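Local coordinates for protein butyrophilin subfamily 1 member A1 (Bos taurus, PDB 4HH8) that may act as a membrane receptor in milk-fat droplet secretion and probably inhibits proliferation of activated T cells, here represented by its two extracellular immunoglobulin domains, at residues K126-M138 against N208-P222. The protein carries 1 engineered substitution. Residues are numbered along the deposited sequence; the frame is centred on the assembly and turned at random.
Sequences KVAALGSDPHISM and NLLLGQEKEVEVSIP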
# COMPACT_ATOMS: atom_id res chain seq x y z
N LYS A 126 -2.92 -3.98 -1.31
CA LYS A 126 -2.87 -2.56 -0.96
C LYS A 126 -1.53 -2.27 -0.35
O LYS A 126 -1.27 -2.77 0.71
CB LYS A 126 -3.95 -2.19 0.07
CG LYS A 126 -5.38 -2.13 -0.47
CD LYS A 126 -5.60 -0.94 -1.34
CE LYS A 126 -7.05 -0.70 -1.53
NZ LYS A 126 -7.16 0.50 -2.37
N VAL A 127 -0.73 -1.42 -0.98
CA VAL A 127 0.61 -1.15 -0.49
C VAL A 127 0.61 0.15 0.28
O VAL A 127 -0.11 1.08 -0.09
CB VAL A 127 1.68 -1.09 -1.62
CG1 VAL A 127 3.02 -0.78 -1.02
CG2 VAL A 127 1.69 -2.40 -2.45
N ALA A 128 1.42 0.22 1.33
CA ALA A 128 1.51 1.39 2.15
C ALA A 128 2.97 1.67 2.54
O ALA A 128 3.78 0.76 2.69
CB ALA A 128 0.66 1.22 3.41
N ALA A 129 3.31 2.94 2.67
CA ALA A 129 4.58 3.30 3.27
C ALA A 129 4.29 4.41 4.21
O ALA A 129 3.48 5.28 3.91
CB ALA A 129 5.58 3.74 2.24
N LEU A 130 4.99 4.38 5.31
CA LEU A 130 4.92 5.39 6.31
C LEU A 130 6.13 6.28 6.16
O LEU A 130 7.24 5.78 6.08
CB LEU A 130 5.00 4.67 7.61
CG LEU A 130 4.64 5.40 8.86
CD1 LEU A 130 3.12 5.57 8.93
CD2 LEU A 130 5.14 4.31 9.74
N GLY A 131 5.93 7.60 6.11
CA GLY A 131 7.04 8.52 5.82
C GLY A 131 7.80 9.06 7.00
O GLY A 131 7.69 8.52 8.10
N SER A 132 8.55 10.14 6.77
CA SER A 132 9.48 10.70 7.75
C SER A 132 8.77 11.53 8.79
O SER A 132 7.66 12.03 8.53
CB SER A 132 10.48 11.62 7.04
OG SER A 132 9.79 12.62 6.31
N ASP A 133 9.42 11.71 9.95
CA ASP A 133 9.02 12.69 10.96
C ASP A 133 8.73 14.04 10.33
O ASP A 133 9.61 14.63 9.69
CB ASP A 133 10.09 12.87 12.05
CG ASP A 133 10.22 11.67 12.98
OD1 ASP A 133 9.70 10.58 12.70
OD2 ASP A 133 10.90 11.80 14.01
N PRO A 134 7.48 14.55 10.48
CA PRO A 134 7.10 15.84 9.85
C PRO A 134 7.89 17.00 10.42
O PRO A 134 8.37 16.92 11.54
CB PRO A 134 5.61 16.00 10.16
CG PRO A 134 5.29 14.92 11.20
CD PRO A 134 6.32 13.83 11.03
N HIS A 135 7.99 18.08 9.66
CA HIS A 135 8.75 19.21 10.10
C HIS A 135 7.99 20.46 9.79
O HIS A 135 7.44 20.61 8.70
CB HIS A 135 10.09 19.27 9.36
CG HIS A 135 10.94 20.41 9.83
ND1 HIS A 135 11.01 21.61 9.16
CD2 HIS A 135 11.68 20.56 10.95
CE1 HIS A 135 11.78 22.44 9.83
NE2 HIS A 135 12.17 21.83 10.93
N ILE A 136 7.99 21.39 10.74
CA ILE A 136 7.39 22.68 10.48
C ILE A 136 8.42 23.81 10.38
O ILE A 136 9.20 24.03 11.28
CB ILE A 136 6.28 23.05 11.54
CG1 ILE A 136 5.10 22.09 11.45
CG2 ILE A 136 5.79 24.44 11.31
CD1 ILE A 136 4.11 22.18 12.68
N SER A 137 8.37 24.52 9.25
CA SER A 137 9.08 25.78 9.03
C SER A 137 8.20 26.92 9.43
O SER A 137 7.04 26.97 9.02
CB SER A 137 9.31 25.97 7.53
OG SER A 137 10.56 25.49 7.17
N MSE A 138 8.78 27.88 10.14
CA MSE A 138 8.10 29.10 10.53
C MSE A 138 8.71 30.27 9.77
O MSE A 138 9.94 30.38 9.68
CB MSE A 138 8.36 29.38 12.00
CG MSE A 138 7.57 28.60 13.01
SE MSE A 138 6.84 29.87 14.33
CE MSE A 138 8.50 30.82 14.79
N ASN A 208 -1.17 8.14 7.34
CA ASN A 208 -1.46 7.13 6.35
C ASN A 208 -2.81 6.46 6.71
O ASN A 208 -2.87 5.65 7.64
CB ASN A 208 -0.32 6.12 6.31
CG ASN A 208 -0.42 5.16 5.18
OD1 ASN A 208 -1.46 4.57 4.97
ND2 ASN A 208 0.69 4.96 4.42
N LEU A 209 -3.86 6.79 5.95
CA LEU A 209 -5.25 6.32 6.19
C LEU A 209 -5.44 4.81 6.01
O LEU A 209 -6.26 4.21 6.68
CB LEU A 209 -6.21 7.05 5.26
CG LEU A 209 -6.17 8.57 5.46
CD1 LEU A 209 -7.13 9.21 4.49
CD2 LEU A 209 -6.58 8.84 6.87
N LEU A 210 -4.64 4.22 5.15
CA LEU A 210 -4.63 2.81 4.88
C LEU A 210 -4.08 1.98 6.06
O LEU A 210 -4.66 0.95 6.44
CB LEU A 210 -3.80 2.60 3.63
CG LEU A 210 -3.88 1.32 2.83
CD1 LEU A 210 -5.35 0.84 2.62
CD2 LEU A 210 -3.19 1.60 1.50
N LEU A 211 -2.96 2.42 6.64
CA LEU A 211 -2.46 1.82 7.88
C LEU A 211 -3.16 2.29 9.14
O LEU A 211 -3.05 1.63 10.17
CB LEU A 211 -0.95 2.08 8.04
CG LEU A 211 0.02 1.52 7.00
CD1 LEU A 211 1.43 1.98 7.27
CD2 LEU A 211 -0.03 0.01 6.96
N GLY A 212 -3.85 3.43 9.10
CA GLY A 212 -4.39 4.04 10.31
C GLY A 212 -3.25 4.43 11.26
O GLY A 212 -3.33 4.18 12.49
N GLN A 213 -2.20 5.02 10.69
CA GLN A 213 -1.03 5.45 11.46
C GLN A 213 -0.61 6.88 11.10
O GLN A 213 -0.60 7.25 9.92
CB GLN A 213 0.16 4.50 11.24
CG GLN A 213 -0.06 3.03 11.63
CD GLN A 213 1.15 2.15 11.34
OE1 GLN A 213 2.15 2.62 10.81
NE2 GLN A 213 1.07 0.87 11.69
N GLU A 214 -0.24 7.67 12.10
CA GLU A 214 0.18 9.01 11.83
C GLU A 214 1.38 9.41 12.64
O GLU A 214 1.70 8.76 13.66
CB GLU A 214 -0.96 9.99 12.13
CG GLU A 214 -1.32 10.11 13.59
CD GLU A 214 -2.65 10.85 13.79
OE1 GLU A 214 -2.68 11.83 14.57
OE2 GLU A 214 -3.66 10.47 13.16
N LYS A 215 2.02 10.50 12.21
CA LYS A 215 3.07 11.17 12.96
C LYS A 215 2.73 12.62 13.02
O LYS A 215 2.04 13.13 12.13
CB LYS A 215 4.46 11.01 12.33
CG LYS A 215 4.93 9.59 12.22
CD LYS A 215 6.31 9.59 11.58
CE LYS A 215 6.86 8.19 11.35
NZ LYS A 215 8.27 8.30 10.89
N GLU A 216 3.18 13.28 14.09
CA GLU A 216 2.89 14.69 14.23
C GLU A 216 4.07 15.45 14.76
O GLU A 216 5.05 14.87 15.26
CB GLU A 216 1.67 14.94 15.13
CG GLU A 216 1.99 14.99 16.60
CD GLU A 216 0.75 15.11 17.45
OE1 GLU A 216 -0.17 14.27 17.29
OE2 GLU A 216 0.70 16.03 18.29
N VAL A 217 3.98 16.77 14.59
CA VAL A 217 5.02 17.66 15.06
C VAL A 217 4.31 18.90 15.57
O VAL A 217 3.34 19.38 14.97
CB VAL A 217 6.07 17.97 13.95
CG1 VAL A 217 5.44 18.77 12.79
CG2 VAL A 217 7.29 18.70 14.54
N GLU A 218 4.77 19.38 16.70
CA GLU A 218 4.19 20.55 17.33
C GLU A 218 5.19 21.68 17.21
O GLU A 218 6.38 21.45 17.29
CB GLU A 218 3.88 20.21 18.79
CG GLU A 218 3.12 21.27 19.58
CD GLU A 218 2.24 20.64 20.65
OE1 GLU A 218 2.48 19.45 20.99
OE2 GLU A 218 1.29 21.32 21.12
N VAL A 219 4.74 22.89 16.95
CA VAL A 219 5.63 24.04 17.00
C VAL A 219 5.06 25.10 17.95
O VAL A 219 3.98 24.94 18.47
CB VAL A 219 5.94 24.60 15.59
CG1 VAL A 219 4.71 25.28 14.98
CG2 VAL A 219 7.14 25.54 15.64
N SER A 220 5.81 26.18 18.14
CA SER A 220 5.55 27.14 19.19
C SER A 220 5.55 28.52 18.58
O SER A 220 6.50 28.88 17.87
CB SER A 220 6.66 27.05 20.23
OG SER A 220 6.20 27.52 21.47
N ILE A 221 4.50 29.29 18.85
CA ILE A 221 4.32 30.60 18.23
C ILE A 221 4.65 31.75 19.20
O ILE A 221 4.04 31.83 20.27
CB ILE A 221 2.85 30.79 17.73
CG1 ILE A 221 2.48 29.74 16.67
CG2 ILE A 221 2.61 32.22 17.23
CD1 ILE A 221 1.72 28.57 17.24
N PRO A 222 5.62 32.63 18.82
CA PRO A 222 5.90 33.93 19.45
C PRO A 222 4.78 34.97 19.34
O PRO A 222 4.12 35.07 18.29
CB PRO A 222 7.15 34.43 18.70
CG PRO A 222 7.37 33.46 17.57
CD PRO A 222 6.78 32.17 18.04
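The linker between two tandem immunoglobulin domains runs into the first strand of the second, where Pro134 and Ile136 meet Val217 of the last strand at one margin of the beta sandwich. Residues 135-138 and strand 213-220, on edges of the facing sheets, run 26° from parallel and meet through side chains: Ile136 CG1 lies 3.6 Å from Val217 CG1, and Ile136 CD1 3.9 Å from Val219 CG1. Beta-branched residues suit the extended backbone and apolar interior. With CG1 between backbone N and carbonyl carbon (chi1 66°), Val217 turns that methyl onto Ile136. Pro134, needing no N-H partner, sets its CD 3.6 Å from Lys215 CB. The extended Lys215 chain carries NZ to Gly131 O (2.9 Å), in the carbonyl plane, and to Asp133 OD1 (3.2 Å) in a salt bridge. A methionine here would probably leave Asp133 without its countercharge and Gly131 O without this donor. Asn208 ND2 donates a bent bond to Ala129 O (2.9 Å) from above the carbonyl plane, while its OD1 accepts from Leu211 N in an Asx motif. Leu211 packs on Ala128 and, with Leu210, touches Leu25 of first-domain strand 24-27, whereas Ile136 faces Leu148 and disulfide-bonded Cys204.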